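Local coordinates for protein D-alanyl-D-alanine carboxypeptidase DacB2 (Mycobacterium tuberculosis H37Rv, PDB 4RYE) that probably cleaves the terminal D-Ala-D-Ala of peptidoglycan stem peptides, with D,D-carboxypeptidase activity shown in vitro, in cell wall biogenesis, at residues D195-K208 with R216-R228. Sequence-based numbering, arbitrary orientation.
Sequences DELLQRYPGAIGGK and RKTFVGAAARGGR
Leu197 packs obliquely against the Phe219 ring, its CD2 3.6 Å from CZ, while Lys208 O lies 3.4 Å from CD1 of the same ring. With CG anti to the backbone N (chi1 175°), the ring reaches Gly207, its CE1 lying 4.1 Å from Gly207 CA. Gly207 and Gly221, neither with a side chain, come to a CA–CA separation of 3.7 Å, the closest in the register. Backbone pairing is antiparallel: strands 204-208 and 218-225 run at 173°. Ile205 N donates to Ala222 O almost straight and Gly206 O accepts from Ala222 N, so two residues face one: a classic beta bulge.

Toward the solvent side, around exposed Pro202, the packing gives way to a polar grip. The Arg225 guanidinium lies flat over one face of Tyr201, planes 5° apart and centres 3.9 Å apart, and its NE (2.8 Å) and NH2 (2.9 Å) both hold Pro202 O, which fixes its rotation. Tyr201 OH bonds to Asp255 of helix 246-259.

At the buried end, Lys208 NZ bonds to Ser102 OG, near Ser47. This is consistent with the K(T/S)G-type strand edging the active site of the penicillin-binding protein fold.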
ATOM      1  N   ASP A 195      -6.226  -8.447   1.554  1.00 25.10           N
ATOM      2  CA  ASP A 195      -6.976  -7.358   0.929  1.00 23.72           C
ATOM      3  C   ASP A 195      -8.371  -7.830   0.538  1.00 27.29           C
ATOM      4  O   ASP A 195      -8.564  -8.426  -0.525  1.00 27.89           O
ATOM      5  CB  ASP A 195      -6.222  -6.853  -0.305  1.00 23.24           C
ATOM      6  CG  ASP A 195      -6.955  -5.735  -1.040  1.00 32.00           C
ATOM      7  OD1 ASP A 195      -7.960  -5.198  -0.517  1.00 33.66           O
ATOM      8  OD2 ASP A 195      -6.504  -5.376  -2.151  1.00 29.20           O
ATOM      9  N   GLU A 196      -9.345  -7.538   1.393  1.00 28.11           N
ATOM     10  CA  GLU A 196     -10.713  -8.017   1.202  1.00 25.16           C
ATOM     11  C   GLU A 196     -11.431  -7.308   0.054  1.00 19.47           C
ATOM     12  O   GLU A 196     -12.478  -7.755  -0.408  1.00 20.76           O
ATOM     13  CB  GLU A 196     -11.504  -7.855   2.498  1.00 28.65           C
ATOM     14  CG  GLU A 196     -10.895  -8.623   3.660  1.00 33.69           C
ATOM     15  CD  GLU A 196     -11.886  -8.887   4.763  1.00 44.33           C
ATOM     16  OE1 GLU A 196     -13.021  -8.372   4.677  1.00 51.24           O
ATOM     17  OE2 GLU A 196     -11.532  -9.620   5.713  1.00 51.63           O
ATOM     18  N   LEU A 197     -10.867  -6.208  -0.410  1.00 20.09           N
ATOM     19  CA  LEU A 197     -11.447  -5.525  -1.556  1.00 22.30           C
ATOM     20  C   LEU A 197     -11.457  -6.455  -2.777  1.00 28.29           C
ATOM     21  O   LEU A 197     -12.386  -6.414  -3.579  1.00 19.79           O
ATOM     22  CB  LEU A 197     -10.716  -4.210  -1.840  1.00 25.62           C
ATOM     23  CG  LEU A 197     -11.583  -3.046  -2.337  1.00 35.29           C
ATOM     24  CD1 LEU A 197     -12.734  -2.775  -1.373  1.00 38.61           C
ATOM     25  CD2 LEU A 197     -10.765  -1.788  -2.535  1.00 33.58           C
ATOM     26  N   LEU A 198     -10.445  -7.316  -2.896  1.00 30.11           N
ATOM     27  CA  LEU A 198     -10.379  -8.261  -4.015  1.00 26.12           C
ATOM     28  C   LEU A 198     -11.599  -9.164  -4.035  1.00 35.41           C
ATOM     29  O   LEU A 198     -12.133  -9.485  -5.098  1.00 40.87           O
ATOM     30  CB  LEU A 198      -9.109  -9.111  -3.933  1.00 27.12           C
ATOM     31  CG  LEU A 198      -7.815  -8.316  -4.090  1.00 26.34           C
ATOM     32  CD1 LEU A 198      -6.630  -9.237  -3.986  1.00 26.82           C
ATOM     33  CD2 LEU A 198      -7.806  -7.571  -5.429  1.00 24.27           C
ATOM     34  N   GLN A 199     -12.039  -9.568  -2.848  1.00 27.33           N
ATOM     35  CA  GLN A 199     -13.170 -10.476  -2.723  1.00 25.25           C
ATOM     36  C   GLN A 199     -14.528  -9.770  -2.726  1.00 25.35           C
ATOM     37  O   GLN A 199     -15.529 -10.350  -3.135  1.00 27.22           O
ATOM     38  CB  GLN A 199     -13.020 -11.315  -1.446  1.00 30.05           C
ATOM     39  CG  GLN A 199     -11.730 -12.124  -1.395  1.00 45.54           C
ATOM     40  CD  GLN A 199     -11.368 -12.564   0.010  1.00 56.53           C
ATOM     41  OE1 GLN A 199     -11.245 -11.740   0.919  1.00 59.80           O
ATOM     42  NE2 GLN A 199     -11.187 -13.867   0.196  1.00 59.45           N
ATOM     43  N   ARG A 200     -14.573  -8.527  -2.264  1.00 22.82           N
ATOM     44  CA  ARG A 200     -15.865  -7.862  -2.080  1.00 25.94           C
ATOM     45  C   ARG A 200     -16.251  -6.934  -3.220  1.00 25.16           C
ATOM     46  O   ARG A 200     -17.431  -6.607  -3.392  1.00 23.23           O
ATOM     47  CB  ARG A 200     -15.860  -7.047  -0.789  1.00 28.71           C
ATOM     48  CG  ARG A 200     -15.703  -7.869   0.473  1.00 37.56           C
ATOM     49  CD  ARG A 200     -15.125  -6.994   1.573  1.00 43.50           C
ATOM     50  NE  ARG A 200     -14.997  -7.703   2.841  1.00 46.27           N
ATOM     51  CZ  ARG A 200     -15.893  -7.625   3.814  1.00 51.97           C
ATOM     52  NH1 ARG A 200     -16.967  -6.866   3.648  1.00 50.36           N
ATOM     53  NH2 ARG A 200     -15.715  -8.294   4.946  1.00 55.21           N
ATOM     54  N   TYR A 201     -15.258  -6.485  -3.977  1.00 24.64           N
ATOM     55  CA  TYR A 201     -15.490  -5.455  -4.982  1.00 18.77           C
ATOM     56  C   TYR A 201     -15.033  -5.902  -6.367  1.00 22.51           C
ATOM     57  O   TYR A 201     -13.840  -5.846  -6.662  1.00 17.87           O
ATOM     58  CB  TYR A 201     -14.744  -4.168  -4.600  1.00 19.64           C
ATOM     59  CG  TYR A 201     -15.253  -2.983  -5.375  1.00 17.34           C
ATOM     60  CD1 TYR A 201     -16.409  -2.335  -4.984  1.00 21.16           C
ATOM     61  CD2 TYR A 201     -14.603  -2.538  -6.518  1.00 17.32           C
ATOM     62  CE1 TYR A 201     -16.905  -1.254  -5.697  1.00 23.36           C
ATOM     63  CE2 TYR A 201     -15.091  -1.444  -7.243  1.00 14.59           C
ATOM     64  CZ  TYR A 201     -16.246  -0.818  -6.826  1.00 16.78           C
ATOM     65  OH  TYR A 201     -16.747   0.255  -7.533  1.00 22.67           O
ATOM     66  N   PRO A 202     -15.976  -6.370  -7.211  1.00 21.42           N
ATOM     67  CA  PRO A 202     -15.643  -6.736  -8.593  1.00 18.96           C
ATOM     68  C   PRO A 202     -14.899  -5.623  -9.315  1.00 16.71           C
ATOM     69  O   PRO A 202     -15.350  -4.474  -9.314  1.00 22.29           O
ATOM     70  CB  PRO A 202     -17.016  -6.946  -9.229  1.00 19.04           C
ATOM     71  CG  PRO A 202     -17.828  -7.539  -8.095  1.00 25.20           C
ATOM     72  CD  PRO A 202     -17.354  -6.766  -6.860  1.00 23.62           C
ATOM     73  N   GLY A 203     -13.760  -5.968  -9.906  1.00 16.41           N
ATOM     74  CA  GLY A 203     -12.938  -4.997 -10.607  1.00 15.45           C
ATOM     75  C   GLY A 203     -11.774  -4.447  -9.802  1.00 19.86           C
ATOM     76  O   GLY A 203     -10.946  -3.711 -10.332  1.00 18.73           O
ATOM     77  N   ALA A 204     -11.709  -4.770  -8.514  1.00 18.34           N
ATOM     78  CA  ALA A 204     -10.534  -4.385  -7.723  1.00 19.53           C
ATOM     79  C   ALA A 204      -9.286  -5.039  -8.331  1.00 17.54           C
ATOM     80  O   ALA A 204      -9.344  -6.183  -8.757  1.00 18.09           O
ATOM     81  CB  ALA A 204     -10.710  -4.814  -6.272  1.00 20.93           C
ATOM     82  N   ILE A 205      -8.166  -4.316  -8.394  1.00 14.22           N
ATOM     83  CA  ILE A 205      -6.959  -4.873  -9.007  1.00 14.14           C
ATOM     84  C   ILE A 205      -5.751  -4.821  -8.072  1.00 18.46           C
ATOM     85  O   ILE A 205      -4.659  -5.229  -8.434  1.00 18.88           O
ATOM     86  CB  ILE A 205      -6.623  -4.177 -10.340  1.00 22.29           C
ATOM     87  CG1 ILE A 205      -6.530  -2.661 -10.156  1.00 21.67           C
ATOM     88  CG2 ILE A 205      -7.664  -4.514 -11.404  1.00 20.04           C
ATOM     89  CD1 ILE A 205      -6.394  -1.894 -11.484  1.00 21.74           C
ATOM     90  N   GLY A 206      -5.947  -4.320  -6.862  1.00 17.29           N
ATOM     91  CA  GLY A 206      -4.848  -4.294  -5.914  1.00 15.86           C
ATOM     92  C   GLY A 206      -5.083  -3.338  -4.771  1.00 14.11           C
ATOM     93  O   GLY A 206      -5.905  -2.437  -4.861  1.00 15.18           O
ATOM     94  N   GLY A 207      -4.358  -3.533  -3.680  1.00 18.76           N
ATOM     95  CA  GLY A 207      -4.531  -2.658  -2.544  1.00 19.80           C
ATOM     96  C   GLY A 207      -3.607  -3.042  -1.424  1.00 22.57           C
ATOM     97  O   GLY A 207      -3.086  -4.163  -1.382  1.00 20.69           O
ATOM     98  N   LYS A 208      -3.410  -2.107  -0.504  1.00 16.04           N
ATOM     99  CA  LYS A 208      -2.575  -2.371   0.656  1.00 19.32           C
ATOM    100  C   LYS A 208      -3.173  -1.633   1.842  1.00 17.09           C
ATOM    101  O   LYS A 208      -3.443  -0.440   1.750  1.00 15.79           O
ATOM    102  CB  LYS A 208      -1.148  -1.896   0.386  1.00 14.70           C
ATOM    103  CG  LYS A 208      -0.165  -2.262   1.491  1.00 16.71           C
ATOM    104  CD  LYS A 208       0.141  -3.752   1.471  1.00 22.43           C
ATOM    105  CE  LYS A 208       0.880  -4.189   2.722  1.00 26.16           C
ATOM    106  NZ  LYS A 208       0.025  -4.082   3.940  1.00 26.88           N
ATOM    107  N   ARG A 216      -3.461   5.408  12.741  1.00 22.81           N
ATOM    108  CA  ARG A 216      -4.816   4.865  12.650  1.00 26.13           C
ATOM    109  C   ARG A 216      -4.912   4.002  11.381  1.00 25.61           C
ATOM    110  O   ARG A 216      -3.921   3.376  10.992  1.00 24.06           O
ATOM    111  CB  ARG A 216      -5.866   5.983  12.720  1.00 27.76           C
ATOM    112  CG  ARG A 216      -5.796   6.738  14.048  1.00 27.81           C
ATOM    113  CD  ARG A 216      -6.736   7.922  14.130  1.00 32.87           C
ATOM    114  NE  ARG A 216      -6.575   8.581  15.423  1.00 35.83           N
ATOM    115  CZ  ARG A 216      -7.355   9.550  15.887  1.00 41.17           C
ATOM    116  NH1 ARG A 216      -8.372   9.994  15.161  1.00 38.57           N
ATOM    117  NH2 ARG A 216      -7.112  10.071  17.084  1.00 41.66           N
ATOM    118  N   LYS A 217      -6.069   3.949  10.730  1.00 20.99           N
ATOM    119  CA  LYS A 217      -6.197   3.056   9.565  1.00 21.75           C
ATOM    120  C   LYS A 217      -5.785   3.738   8.283  1.00 19.08           C
ATOM    121  O   LYS A 217      -6.171   4.880   8.032  1.00 18.62           O
ATOM    122  CB  LYS A 217      -7.631   2.534   9.414  1.00 23.05           C
ATOM    123  CG  LYS A 217      -8.190   1.851  10.653  1.00 26.05           C
ATOM    124  CD  LYS A 217      -9.456   1.070  10.326  1.00 32.26           C
ATOM    125  CE  LYS A 217      -9.133  -0.008   9.307  1.00 37.30           C
ATOM    126  NZ  LYS A 217     -10.208  -1.000   9.148  1.00 47.05           N
ATOM    127  N   THR A 218      -4.999   3.045   7.461  1.00 19.62           N
ATOM    128  CA  THR A 218      -4.646   3.572   6.145  1.00 16.17           C
ATOM    129  C   THR A 218      -4.955   2.546   5.051  1.00 15.50           C
ATOM    130  O   THR A 218      -5.039   1.344   5.308  1.00 17.80           O
ATOM    131  CB  THR A 218      -3.160   3.978   6.064  1.00 20.64           C
ATOM    132  OG1 THR A 218      -2.340   2.834   6.339  1.00 16.97           O
ATOM    133  CG2 THR A 218      -2.832   5.087   7.068  1.00 22.49           C
ATOM    134  N   PHE A 219      -5.099   3.022   3.825  1.00 15.25           N
ATOM    135  CA  PHE A 219      -5.338   2.137   2.704  1.00 15.82           C
ATOM    136  C   PHE A 219      -5.017   2.864   1.420  1.00 17.30           C
ATOM    137  O   PHE A 219      -5.260   4.070   1.295  1.00 17.99           O
ATOM    138  CB  PHE A 219      -6.799   1.661   2.676  1.00 21.14           C
ATOM    139  CG  PHE A 219      -7.139   0.828   1.465  1.00 19.12           C
ATOM    140  CD1 PHE A 219      -6.804  -0.517   1.420  1.00 21.13           C
ATOM    141  CD2 PHE A 219      -7.790   1.389   0.376  1.00 17.60           C
ATOM    142  CE1 PHE A 219      -7.110  -1.293   0.308  1.00 21.83           C
ATOM    143  CE2 PHE A 219      -8.096   0.626  -0.743  1.00 19.92           C
ATOM    144  CZ  PHE A 219      -7.755  -0.718  -0.776  1.00 21.26           C
ATOM    145  N   VAL A 220      -4.456   2.122   0.476  1.00 16.05           N
ATOM    146  CA  VAL A 220      -4.273   2.602  -0.882  1.00 14.50           C
ATOM    147  C   VAL A 220      -4.620   1.434  -1.797  1.00 12.07           C
ATOM    148  O   VAL A 220      -4.336   0.287  -1.478  1.00 16.72           O
ATOM    149  CB  VAL A 220      -2.828   3.115  -1.137  1.00 16.18           C
ATOM    150  CG1 VAL A 220      -1.788   1.990  -0.949  1.00 14.37           C
ATOM    151  CG2 VAL A 220      -2.722   3.722  -2.522  1.00 14.27           C
ATOM    152  N   GLY A 221      -5.266   1.709  -2.919  1.00 12.67           N
ATOM    153  CA  GLY A 221      -5.608   0.616  -3.815  1.00 15.24           C
ATOM    154  C   GLY A 221      -6.228   1.068  -5.117  1.00 16.86           C
ATOM    155  O   GLY A 221      -6.450   2.261  -5.332  1.00 17.44           O
ATOM    156  N   ALA A 222      -6.529   0.109  -5.987  1.00 12.39           N
ATOM    157  CA  ALA A 222      -7.016   0.461  -7.316  1.00 13.42           C
ATOM    158  C   ALA A 222      -8.082  -0.507  -7.813  1.00 17.43           C
ATOM    159  O   ALA A 222      -8.153  -1.645  -7.362  1.00 16.04           O
ATOM    160  CB  ALA A 222      -5.863   0.525  -8.295  1.00 15.24           C
ATOM    161  N   ALA A 223      -8.904  -0.032  -8.747  1.00 15.25           N
ATOM    162  CA  ALA A 223      -9.950  -0.842  -9.359  1.00 18.33           C
ATOM    163  C   ALA A 223     -10.146  -0.403 -10.803  1.00 19.49           C
ATOM    164  O   ALA A 223      -9.765   0.703 -11.172  1.00 18.77           O
ATOM    165  CB  ALA A 223     -11.256  -0.702  -8.586  1.00 13.12           C
ATOM    166  N   ALA A 224     -10.737  -1.278 -11.612  1.00 16.68           N
ATOM    167  CA  ALA A 224     -11.049  -0.969 -13.007  1.00 16.73           C
ATOM    168  C   ALA A 224     -12.492  -1.360 -13.276  1.00 22.00           C
ATOM    169  O   ALA A 224     -12.892  -2.480 -12.956  1.00 14.54           O
ATOM    170  CB  ALA A 224     -10.142  -1.750 -13.944  1.00 14.00           C
ATOM    171  N   ARG A 225     -13.257  -0.449 -13.870  1.00 15.57           N
ATOM    172  CA  ARG A 225     -14.617  -0.736 -14.316  1.00 17.92           C
ATOM    173  C   ARG A 225     -14.959   0.127 -15.518  1.00 23.01           C
ATOM    174  O   ARG A 225     -14.629   1.322 -15.542  1.00 18.41           O
ATOM    175  CB  ARG A 225     -15.635  -0.449 -13.200  1.00 16.42           C
ATOM    176  CG  ARG A 225     -15.696  -1.481 -12.094  1.00 17.18           C
ATOM    177  CD  ARG A 225     -16.941  -1.307 -11.241  1.00 21.63           C
ATOM    178  NE  ARG A 225     -16.988  -2.313 -10.183  1.00 26.71           N
ATOM    179  CZ  ARG A 225     -17.976  -2.433  -9.306  1.00 22.61           C
ATOM    180  NH1 ARG A 225     -19.008  -1.607  -9.354  1.00 25.83           N
ATOM    181  NH2 ARG A 225     -17.925  -3.383  -8.382  1.00 21.63           N
ATOM    182  N   GLY A 226     -15.630  -0.468 -16.502  1.00 23.29           N
ATOM    183  CA  GLY A 226     -16.188   0.291 -17.610  1.00 23.22           C
ATOM    184  C   GLY A 226     -15.130   0.996 -18.428  1.00 18.03           C
ATOM    185  O   GLY A 226     -15.395   1.998 -19.068  1.00 22.94           O
ATOM    186  N   GLY A 227     -13.917   0.470 -18.408  1.00 17.71           N
ATOM    187  CA  GLY A 227     -12.859   1.010 -19.244  1.00 31.11           C
ATOM    188  C   GLY A 227     -11.995   2.054 -18.561  1.00 29.87           C
ATOM    189  O   GLY A 227     -10.999   2.504 -19.130  1.00 31.81           O
ATOM    190  N   ARG A 228     -12.372   2.441 -17.345  1.00 23.28           N
ATOM    191  CA  ARG A 228     -11.594   3.417 -16.575  1.00 19.66           C
ATOM    192  C   ARG A 228     -10.926   2.727 -15.385  1.00 17.53           C
ATOM    193  O   ARG A 228     -11.457   1.772 -14.842  1.00 15.11           O
ATOM    194  CB  ARG A 228     -12.504   4.547 -16.087  1.00 23.26           C
ATOM    195  CG  ARG A 228     -11.782   5.680 -15.387  1.00 25.59           C
ATOM    196  CD  ARG A 228     -12.704   6.872 -15.087  1.00 25.51           C
ATOM    197  NE  ARG A 228     -11.898   8.087 -14.999  1.00 24.37           N
ATOM    198  CZ  ARG A 228     -12.365   9.308 -14.749  1.00 24.89           C
ATOM    199  NH1 ARG A 228     -13.652   9.507 -14.519  1.00 24.13           N
ATOM    200  NH2 ARG A 228     -11.524  10.333 -14.711  1.00 25.11           N
TER